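Local coordinates for protein lombricine kinase (Urechis caupo, PDB 3JPZ) that probably catalyses the reversible transfer of a phosphoryl group between ATP and the guanidino compound lombricine, as a phosphagen kinase, at residues Arg196-Ile204 / Leu213-His221; Val282-His292 / Val344-Glu355. All coordinates share one frame; numbering follows the deposited sequence.

Interaction 1: Arg196-Ile204 / Leu213-His221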
loop_
_atom_site.group_PDB
_atom_site.type_symbol
_atom_site.label_atom_id
_atom_site.label_comp_id
_atom_site.label_asym_id
_atom_site.label_seq_id
_atom_site.Cartn_x
_atom_site.Cartn_y
_atom_site.Cartn_z
ATOM N N ARG A 196 -7.712 -2.161 0.325
ATOM C CA ARG A 196 -8.128 -2.030 -1.071
ATOM C C ARG A 196 -9.564 -1.553 -1.236
ATOM O O ARG A 196 -10.442 -1.919 -0.468
ATOM C CB ARG A 196 -7.973 -3.366 -1.792
ATOM C CG ARG A 196 -6.592 -3.620 -2.350
ATOM C CD ARG A 196 -6.413 -5.083 -2.750
ATOM N NE ARG A 196 -6.830 -5.964 -1.663
ATOM C CZ ARG A 196 -7.893 -6.761 -1.700
ATOM N NH1 ARG A 196 -8.663 -6.835 -2.787
ATOM N NH2 ARG A 196 -8.175 -7.494 -0.643
ATOM N N ASP A 197 -9.789 -0.754 -2.274
ATOM C CA ASP A 197 -11.117 -0.271 -2.631
ATOM C C ASP A 197 -11.784 0.520 -1.519
ATOM O O ASP A 197 -13.007 0.535 -1.420
ATOM C CB ASP A 197 -12.013 -1.444 -3.009
ATOM C CG ASP A 197 -11.302 -2.460 -3.854
ATOM O OD1 ASP A 197 -10.942 -2.127 -4.996
ATOM O OD2 ASP A 197 -11.093 -3.591 -3.372
ATOM N N TRP A 198 -10.986 1.181 -0.688
ATOM C CA TRP A 198 -11.516 1.992 0.394
ATOM C C TRP A 198 -12.406 3.098 -0.146
ATOM O O TRP A 198 -12.000 3.803 -1.063
ATOM C CB TRP A 198 -10.382 2.627 1.185
ATOM C CG TRP A 198 -10.867 3.102 2.489
ATOM C CD1 TRP A 198 -11.382 4.319 2.773
ATOM C CD2 TRP A 198 -10.933 2.342 3.696
ATOM N NE1 TRP A 198 -11.749 4.378 4.092
ATOM C CE2 TRP A 198 -11.483 3.175 4.681
ATOM C CE3 TRP A 198 -10.563 1.041 4.041
ATOM C CZ2 TRP A 198 -11.683 2.753 5.986
ATOM C CZ3 TRP A 198 -10.763 0.620 5.339
ATOM C CH2 TRP A 198 -11.313 1.473 6.296
ATOM N N PRO A 199 -13.614 3.278 0.431
ATOM C CA PRO A 199 -14.258 2.582 1.546
ATOM C C PRO A 199 -15.456 1.736 1.117
ATOM O O PRO A 199 -16.452 1.650 1.838
ATOM C CB PRO A 199 -14.788 3.733 2.391
ATOM C CG PRO A 199 -14.938 4.919 1.402
ATOM C CD PRO A 199 -14.399 4.464 0.068
ATOM N N ASP A 200 -15.374 1.141 -0.061
ATOM C CA ASP A 200 -16.428 0.264 -0.545
ATOM C C ASP A 200 -16.696 -0.879 0.435
ATOM O O ASP A 200 -15.782 -1.617 0.812
ATOM C CB ASP A 200 -16.032 -0.306 -1.900
ATOM C CG ASP A 200 -17.162 -1.049 -2.558
ATOM O OD1 ASP A 200 -17.769 -1.919 -1.899
ATOM O OD2 ASP A 200 -17.437 -0.751 -3.731
ATOM N N ALA A 201 -17.954 -1.006 0.851
ATOM C CA ALA A 201 -18.378 -2.060 1.770
ATOM C C ALA A 201 -17.775 -1.896 3.169
ATOM O O ALA A 201 -17.659 -2.863 3.916
ATOM C CB ALA A 201 -18.040 -3.430 1.202
ATOM N N ARG A 202 -17.384 -0.677 3.514
ATOM C CA ARG A 202 -17.002 -0.358 4.892
ATOM C C ARG A 202 -18.151 0.389 5.523
ATOM O O ARG A 202 -18.836 1.150 4.845
ATOM C CB ARG A 202 -15.761 0.527 4.942
ATOM C CG ARG A 202 -14.470 -0.234 4.889
ATOM C CD ARG A 202 -14.355 -1.003 3.589
ATOM N NE ARG A 202 -13.065 -1.668 3.503
ATOM C CZ ARG A 202 -12.365 -1.827 2.386
ATOM N NH1 ARG A 202 -12.828 -1.369 1.235
ATOM N NH2 ARG A 202 -11.190 -2.436 2.430
ATOM N N GLY A 203 -18.375 0.179 6.811
ATOM C CA GLY A 203 -19.443 0.892 7.480
ATOM C C GLY A 203 -19.398 0.838 8.986
ATOM O O GLY A 203 -18.653 0.069 9.590
ATOM N N ILE A 204 -20.223 1.686 9.584
ATOM C CA ILE A 204 -20.362 1.758 11.019
ATOM C C ILE A 204 -21.821 1.561 11.365
ATOM O O ILE A 204 -22.682 2.292 10.885
ATOM C CB ILE A 204 -19.922 3.129 11.537
ATOM C CG1 ILE A 204 -18.462 3.396 11.156
ATOM C CG2 ILE A 204 -20.130 3.208 13.039
ATOM C CD1 ILE A 204 -18.043 4.846 11.315
ATOM N N LEU A 213 -21.472 -1.070 19.160
ATOM C CA LEU A 213 -20.909 -0.470 17.960
ATOM C C LEU A 213 -20.335 -1.558 17.065
ATOM O O LEU A 213 -19.681 -2.474 17.528
ATOM C CB LEU A 213 -19.820 0.530 18.343
ATOM C CG LEU A 213 -18.886 0.994 17.223
ATOM C CD1 LEU A 213 -19.615 1.903 16.230
ATOM C CD2 LEU A 213 -17.687 1.701 17.847
ATOM N N ILE A 214 -20.581 -1.442 15.772
ATOM C CA ILE A 214 -20.187 -2.464 14.826
ATOM C C ILE A 214 -19.419 -1.789 13.704
ATOM O O ILE A 214 -19.927 -0.866 13.083
ATOM C CB ILE A 214 -21.431 -3.171 14.251
ATOM C CG1 ILE A 214 -22.198 -3.897 15.363
ATOM C CG2 ILE A 214 -21.061 -4.122 13.117
ATOM C CD1 ILE A 214 -21.456 -5.061 15.982
ATOM N N TRP A 215 -18.182 -2.208 13.471
ATOM C CA TRP A 215 -17.437 -1.766 12.289
ATOM C C TRP A 215 -17.354 -2.914 11.308
ATOM O O TRP A 215 -16.956 -4.018 11.668
ATOM C CB TRP A 215 -16.010 -1.361 12.613
ATOM C CG TRP A 215 -15.849 -0.110 13.371
ATOM C CD1 TRP A 215 -16.803 0.811 13.657
ATOM C CD2 TRP A 215 -14.627 0.386 13.914
ATOM N NE1 TRP A 215 -16.252 1.852 14.366
ATOM C CE2 TRP A 215 -14.914 1.614 14.532
ATOM C CE3 TRP A 215 -13.310 -0.089 13.932
ATOM C CZ2 TRP A 215 -13.930 2.375 15.176
ATOM C CZ3 TRP A 215 -12.337 0.668 14.577
ATOM C CH2 TRP A 215 -12.655 1.886 15.183
ATOM N N ILE A 216 -17.700 -2.647 10.065
ATOM C CA ILE A 216 -17.609 -3.656 9.029
ATOM C C ILE A 216 -16.441 -3.352 8.099
ATOM O O ILE A 216 -16.301 -2.240 7.589
ATOM C CB ILE A 216 -18.925 -3.758 8.234
ATOM C CG1 ILE A 216 -20.068 -4.149 9.171
ATOM C CG2 ILE A 216 -18.797 -4.775 7.100
ATOM C CD1 ILE A 216 -21.397 -4.290 8.488
ATOM N N ASN A 217 -15.585 -4.348 7.923
ATOM C CA ASN A 217 -14.571 -4.337 6.886
ATOM C C ASN A 217 -13.520 -3.251 7.094
ATOM O O ASN A 217 -12.946 -2.742 6.138
ATOM C CB ASN A 217 -15.233 -4.263 5.499
ATOM C CG ASN A 217 -15.832 -5.606 5.076
ATOM O OD1 ASN A 217 -15.295 -6.661 5.401
ATOM N ND2 ASN A 217 -16.948 -5.570 4.367
ATOM N N GLU A 218 -13.266 -2.908 8.351
ATOM C CA GLU A 218 -12.056 -2.174 8.691
ATOM C C GLU A 218 -10.909 -3.185 8.719
ATOM O O GLU A 218 -10.377 -3.556 7.673
ATOM C CB GLU A 218 -12.195 -1.457 10.035
ATOM C CG GLU A 218 -11.083 -0.460 10.301
ATOM C CD GLU A 218 -10.417 -0.656 11.644
ATOM O OE1 GLU A 218 -10.682 -1.683 12.311
ATOM O OE2 GLU A 218 -9.609 0.214 12.022
ATOM N N GLU A 219 -10.551 -3.660 9.907
ATOM C CA GLU A 219 -9.466 -4.629 10.063
ATOM C C GLU A 219 -9.997 -6.055 9.999
ATOM O O GLU A 219 -9.382 -6.938 9.405
ATOM C CB GLU A 219 -8.744 -4.396 11.392
ATOM C CG GLU A 219 -7.648 -5.397 11.697
ATOM C CD GLU A 219 -6.777 -4.968 12.871
ATOM O OE1 GLU A 219 -6.011 -5.815 13.378
ATOM O OE2 GLU A 219 -6.859 -3.789 13.286
ATOM N N ASP A 220 -11.148 -6.263 10.624
ATOM C CA ASP A 220 -11.826 -7.550 10.622
ATOM C C ASP A 220 -13.101 -7.388 9.808
ATOM O O ASP A 220 -13.487 -6.270 9.477
ATOM C CB ASP A 220 -12.161 -7.980 12.053
ATOM C CG ASP A 220 -10.920 -8.125 12.927
ATOM O OD1 ASP A 220 -10.054 -8.964 12.604
ATOM O OD2 ASP A 220 -10.812 -7.402 13.939
ATOM N N HIS A 221 -13.758 -8.487 9.468
ATOM C CA HIS A 221 -15.040 -8.364 8.802
ATOM C C HIS A 221 -15.951 -7.580 9.726
ATOM O O HIS A 221 -16.531 -6.567 9.340
ATOM C CB HIS A 221 -15.660 -9.730 8.483
ATOM C CG HIS A 221 -14.985 -10.457 7.365
ATOM N ND1 HIS A 221 -14.967 -11.833 7.278
ATOM C CD2 HIS A 221 -14.298 -10.004 6.291
ATOM C CE1 HIS A 221 -14.300 -12.195 6.197
ATOM N NE2 HIS A 221 -13.883 -11.104 5.580
HETATM O O HOH W 1 -10.203 -3.720 5.058
#
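W198 reaches the other segment with the far end of its indole: CZ3 comes near the carbonyl O of N217, and the CA of E218 sits at the ring edge. After the cis peptide bond before P199, the chain makes a type II turn from P199 to R202. A201, inside that turn, gives its carbonyl O to N217 ND2 at 2.8 Å, with the oxygen in the plane of the amide, and ND2 also bonds R138 O on helix 135-149. R202 answers in the other direction. Its NE donates to N217 O at 2.8 Å, its NH1 and NH2 both hold R196 O, and one face of the guanidinium lies against W198 CE3. A bend at chi2 (62°) turns the chain so that its guanidinium runs alongside W198 and meets these acceptors, and a water joins NH2 to E218 O. Then the antiparallel β-hairpin begins, part of the large sheet of the phosphagen kinase catalytic domain: G203 and I216 form a hydrogen-bonded pair, I216 N to G203 O at 2.9 Å and nearly straight (174°). I204 pairs with W215 without such bonds; its CG1 lies beside W215 CD1 at 4.0 Å, while CG2 presses on L213 CD1 at 3.5 Å, tight for two carbons.

Interaction 2: Val282-His292 / Val344-Glu355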
loop_
_atom_site.group_PDB
_atom_site.type_symbol
_atom_site.label_atom_id
_atom_site.label_comp_id
_atom_site.label_asym_id
_atom_site.label_seq_id
_atom_site.Cartn_x
_atom_site.Cartn_y
_atom_site.Cartn_z
ATOM N N VAL A 282 -11.156 -0.618 30.713
ATOM C CA VAL A 282 -11.838 0.443 31.417
ATOM C C VAL A 282 -10.984 1.681 31.243
ATOM O O VAL A 282 -9.791 1.591 30.948
ATOM C CB VAL A 282 -11.949 0.210 32.932
ATOM C CG1 VAL A 282 -12.611 -1.099 33.243
ATOM C CG2 VAL A 282 -10.565 0.317 33.582
ATOM N N HIS A 283 -11.590 2.840 31.425
ATOM C CA HIS A 283 -10.822 4.041 31.679
ATOM C C HIS A 283 -10.856 4.205 33.175
ATOM O O HIS A 283 -11.927 4.240 33.757
ATOM C CB HIS A 283 -11.462 5.237 30.985
ATOM C CG HIS A 283 -11.117 5.336 29.536
ATOM N ND1 HIS A 283 -11.361 6.467 28.791
ATOM C CD2 HIS A 283 -10.521 4.455 28.702
ATOM C CE1 HIS A 283 -10.940 6.275 27.554
ATOM N NE2 HIS A 283 -10.423 5.063 27.475
ATOM N N VAL A 284 -9.697 4.275 33.813
ATOM C CA VAL A 284 -9.671 4.365 35.266
ATOM C C VAL A 284 -8.683 5.416 35.753
ATOM O O VAL A 284 -7.534 5.474 35.310
ATOM C CB VAL A 284 -9.374 2.989 35.917
ATOM C CG1 VAL A 284 -8.099 2.391 35.360
ATOM C CG2 VAL A 284 -9.313 3.122 37.438
ATOM N N GLN A 285 -9.156 6.250 36.671
ATOM C CA GLN A 285 -8.356 7.332 37.214
ATOM C C GLN A 285 -7.465 6.844 38.354
ATOM O O GLN A 285 -7.942 6.245 39.317
ATOM C CB GLN A 285 -9.279 8.443 37.705
ATOM C CG GLN A 285 -8.583 9.765 37.973
ATOM C CD GLN A 285 -9.567 10.891 38.169
ATOM O OE1 GLN A 285 -9.391 11.984 37.633
ATOM N NE2 GLN A 285 -10.622 10.626 38.927
ATOM N N LEU A 286 -6.171 7.128 38.240
ATOM C CA LEU A 286 -5.180 6.663 39.191
ATOM C C LEU A 286 -4.204 7.783 39.521
ATOM O O LEU A 286 -3.040 7.734 39.140
ATOM C CB LEU A 286 -4.410 5.488 38.594
ATOM C CG LEU A 286 -5.252 4.286 38.167
ATOM C CD1 LEU A 286 -4.405 3.298 37.381
ATOM C CD2 LEU A 286 -5.878 3.625 39.383
ATOM N N HIS A 287 -4.678 8.790 40.233
ATOM C CA HIS A 287 -3.840 9.939 40.548
ATOM C C HIS A 287 -2.546 9.512 41.227
ATOM O O HIS A 287 -1.458 9.828 40.767
ATOM C CB HIS A 287 -4.600 10.927 41.436
ATOM C CG HIS A 287 -5.766 11.576 40.755
ATOM N ND1 HIS A 287 -5.633 12.336 39.613
ATOM C CD2 HIS A 287 -7.085 11.590 41.064
ATOM C CE1 HIS A 287 -6.820 12.783 39.243
ATOM N NE2 HIS A 287 -7.717 12.348 40.109
ATOM N N GLN A 288 -2.674 8.762 42.308
ATOM C CA GLN A 288 -1.542 8.455 43.170
ATOM C C GLN A 288 -0.722 7.301 42.633
ATOM O O GLN A 288 0.504 7.324 42.677
ATOM C CB GLN A 288 -2.042 8.120 44.575
ATOM C CG GLN A 288 -2.714 9.287 45.257
ATOM C CD GLN A 288 -1.896 10.550 45.124
ATOM O OE1 GLN A 288 -0.748 10.605 45.563
ATOM N NE2 GLN A 288 -2.475 11.571 44.496
ATOM N N LEU A 289 -1.407 6.297 42.107
ATOM C CA LEU A 289 -0.757 5.029 41.785
ATOM C C LEU A 289 0.161 5.183 40.579
ATOM O O LEU A 289 1.188 4.514 40.473
ATOM C CB LEU A 289 -1.804 3.946 41.531
ATOM C CG LEU A 289 -1.240 2.538 41.366
ATOM C CD1 LEU A 289 -0.448 2.142 42.607
ATOM C CD2 LEU A 289 -2.347 1.541 41.086
ATOM N N SER A 290 -0.216 6.079 39.676
ATOM C CA SER A 290 0.564 6.333 38.477
ATOM C C SER A 290 1.860 7.073 38.801
ATOM O O SER A 290 2.773 7.127 37.979
ATOM C CB SER A 290 -0.248 7.160 37.492
ATOM O OG SER A 290 -0.694 8.360 38.091
ATOM N N LYS A 291 1.927 7.659 39.990
ATOM C CA LYS A 291 3.154 8.293 40.449
ATOM C C LYS A 291 3.983 7.305 41.259
ATOM O O LYS A 291 5.116 7.599 41.642
ATOM C CB LYS A 291 2.844 9.520 41.304
ATOM C CG LYS A 291 1.828 10.470 40.701
ATOM C CD LYS A 291 1.591 11.679 41.609
ATOM C CE LYS A 291 0.249 12.358 41.332
ATOM N NZ LYS A 291 -0.058 12.498 39.877
ATOM N N HIS A 292 3.411 6.134 41.522
ATOM C CA HIS A 292 4.101 5.120 42.310
ATOM C C HIS A 292 5.203 4.459 41.481
ATOM O O HIS A 292 4.976 4.082 40.329
ATOM C CB HIS A 292 3.121 4.062 42.818
ATOM C CG HIS A 292 3.682 3.196 43.906
ATOM N ND1 HIS A 292 4.453 2.083 43.648
ATOM C CD2 HIS A 292 3.593 3.288 45.255
ATOM C CE1 HIS A 292 4.810 1.521 44.792
ATOM N NE2 HIS A 292 4.302 2.234 45.782
ATOM N N VAL A 344 -8.285 -4.433 37.880
ATOM C CA VAL A 344 -8.710 -3.046 38.022
ATOM C C VAL A 344 -9.113 -2.763 39.461
ATOM O O VAL A 344 -8.822 -1.694 40.006
ATOM C CB VAL A 344 -9.873 -2.711 37.078
ATOM C CG1 VAL A 344 -10.447 -1.332 37.402
ATOM C CG2 VAL A 344 -9.408 -2.785 35.625
ATOM N N LYS A 345 -9.780 -3.731 40.077
ATOM C CA LYS A 345 -10.143 -3.634 41.479
ATOM C C LYS A 345 -8.884 -3.473 42.340
ATOM O O LYS A 345 -8.870 -2.695 43.284
ATOM C CB LYS A 345 -10.937 -4.875 41.891
ATOM C CG LYS A 345 -11.294 -4.953 43.368
ATOM C CD LYS A 345 -12.057 -3.731 43.832
ATOM C CE LYS A 345 -12.680 -3.937 45.202
ATOM N NZ LYS A 345 -11.671 -4.330 46.216
ATOM N N LYS A 346 -7.825 -4.202 42.008
ATOM C CA LYS A 346 -6.569 -4.095 42.752
ATOM C C LYS A 346 -5.939 -2.719 42.572
ATOM O O LYS A 346 -5.437 -2.126 43.529
ATOM C CB LYS A 346 -5.571 -5.186 42.324
ATOM C CG LYS A 346 -6.090 -6.606 42.549
ATOM C CD LYS A 346 -5.049 -7.674 42.223
ATOM C CE LYS A 346 -5.714 -9.033 41.974
ATOM N NZ LYS A 346 -4.791 -10.045 41.377
ATOM N N LEU A 347 -5.944 -2.227 41.337
ATOM C CA LEU A 347 -5.435 -0.903 41.040
ATOM C C LEU A 347 -6.131 0.118 41.926
ATOM O O LEU A 347 -5.488 0.975 42.530
ATOM C CB LEU A 347 -5.650 -0.569 39.566
ATOM C CG LEU A 347 -4.816 -1.410 38.598
ATOM C CD1 LEU A 347 -5.331 -1.307 37.166
ATOM C CD2 LEU A 347 -3.353 -1.023 38.678
ATOM N N ILE A 348 -7.451 0.006 42.011
ATOM C CA ILE A 348 -8.250 0.896 42.847
ATOM C C ILE A 348 -7.926 0.733 44.333
ATOM O O ILE A 348 -7.817 1.720 45.045
ATOM C CB ILE A 348 -9.759 0.659 42.624
ATOM C CG1 ILE A 348 -10.167 1.123 41.223
ATOM C CG2 ILE A 348 -10.578 1.398 43.671
ATOM C CD1 ILE A 348 -11.502 0.573 40.765
ATOM N N ASP A 349 -7.772 -0.509 44.794
ATOM C CA ASP A 349 -7.383 -0.774 46.178
ATOM C C ASP A 349 -6.087 -0.028 46.512
ATOM O O ASP A 349 -5.939 0.552 47.582
ATOM C CB ASP A 349 -7.174 -2.273 46.422
ATOM C CG ASP A 349 -8.465 -3.066 46.382
ATOM O OD1 ASP A 349 -9.549 -2.452 46.389
ATOM O OD2 ASP A 349 -8.391 -4.312 46.354
ATOM N N MET A 350 -5.148 -0.039 45.579
ATOM C CA MET A 350 -3.860 0.608 45.812
ATOM C C MET A 350 -4.029 2.111 45.759
ATOM O O MET A 350 -3.403 2.844 46.525
ATOM C CB MET A 350 -2.845 0.175 44.764
ATOM C CG MET A 350 -2.519 -1.295 44.783
ATOM S SD MET A 350 -1.499 -1.725 43.363
ATOM C CE MET A 350 -1.055 -3.404 43.762
ATOM N N GLU A 351 -4.874 2.575 44.842
ATOM C CA GLU A 351 -5.120 4.000 44.712
ATOM C C GLU A 351 -5.658 4.531 46.035
ATOM O O GLU A 351 -5.158 5.521 46.559
ATOM C CB GLU A 351 -6.108 4.283 43.577
ATOM C CG GLU A 351 -6.354 5.753 43.314
ATOM C CD GLU A 351 -5.084 6.527 42.998
ATOM O OE1 GLU A 351 -4.204 6.013 42.272
ATOM O OE2 GLU A 351 -4.979 7.671 43.469
ATOM N N GLN A 352 -6.654 3.845 46.589
ATOM C CA GLN A 352 -7.312 4.300 47.810
ATOM C C GLN A 352 -6.337 4.260 48.974
ATOM O O GLN A 352 -6.294 5.185 49.787
ATOM C CB GLN A 352 -8.556 3.457 48.101
ATOM C CG GLN A 352 -9.618 3.619 47.034
ATOM C CD GLN A 352 -10.751 2.610 47.125
ATOM O OE1 GLN A 352 -10.556 1.437 47.462
ATOM N NE2 GLN A 352 -11.946 3.063 46.796
ATOM N N ALA A 353 -5.552 3.190 49.039
ATOM C CA ALA A 353 -4.507 3.058 50.042
ATOM C C ALA A 353 -3.591 4.275 50.050
ATOM O O ALA A 353 -3.281 4.809 51.111
ATOM C CB ALA A 353 -3.698 1.803 49.792
ATOM N N LEU A 354 -3.156 4.696 48.864
ATOM C CA LEU A 354 -2.258 5.835 48.716
ATOM C C LEU A 354 -2.967 7.148 49.024
ATOM O O LEU A 354 -2.359 8.080 49.542
ATOM C CB LEU A 354 -1.701 5.889 47.291
ATOM C CG LEU A 354 -0.834 4.707 46.862
ATOM C CD1 LEU A 354 -0.611 4.719 45.358
ATOM C CD2 LEU A 354 0.497 4.729 47.608
ATOM N N GLU A 355 -4.248 7.219 48.678
ATOM C CA GLU A 355 -5.063 8.388 48.986
ATOM C C GLU A 355 -5.118 8.587 50.493
ATOM O O GLU A 355 -5.211 9.715 50.977
ATOM C CB GLU A 355 -6.485 8.216 48.442
ATOM C CG GLU A 355 -6.607 8.363 46.942
ATOM C CD GLU A 355 -8.005 8.017 46.437
ATOM O OE1 GLU A 355 -8.771 7.392 47.192
ATOM O OE2 GLU A 355 -8.346 8.377 45.295
#
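Both oxygens of the E351 carboxylate accept from successive backbone N-H groups, those of Q288 and L289, and the imidazole of H292 has L354 CD2 obliquely beside it, 4.1 Å from its CD2. On the H287 ring, one face carries Q285 CG, and its ND1 is hydrogen-bonded to D319 OD2. This is α/β packing in the catalytic domain of a phosphagen kinase: helical segment 344-355, the end of helix 333-355, runs nearly parallel to strand segment 282-285, 9° between directions, with a closest axis approach of 9.9 Å, and also receives the turn and short 3-10 segment that follow the strand. Within strand 279-285, V282 meets V344 tip to tip, CG2 to CG2 at 3.9 Å. V282 belongs to a predicted ATP-binding stretch, so the helix backs a strand that probably helps form the nucleotide site. L289, the first residue of the 3-10 segment, crosses L347 at about a right angle, CD2 to CD2 at 3.7 Å, and its CD1 touches both M350 CB and L354 CD1; I298 of helix 295-301 also touches L347 and M350. E351 runs out with CG opposite its backbone N (chi1 -176°), then bends at chi2 and reaches across to the start of the 3-10 segment. There OE2 accepts from Q288 N through its syn lone pair at 2.8 Å, while OE1 takes L289 N, also at 2.8 Å, on the syn side but 21° out of the carboxylate plane.

From the N terminus, the chain first reaches interaction 1, where 213-221 returns against 196-204 after only eight residues and closes the hairpin of strands 203-207 and 212-216. Strand 222-229 follows, and only later does interaction 2 open at 282-292; its loop runs on for 51 residues, through helix 295-301 and strands 304-307 and 320-325, before helix 333-355 closes it at 344-355. The two loops are thus in series, neither nested nor crossed. Both contacts reach the same eight-stranded antiparallel sheet, on opposite sides of the chain's centre, with their own centres about 37 Å apart: interaction 1 joins neighbouring strands, interaction 2 sets a helix against a strand.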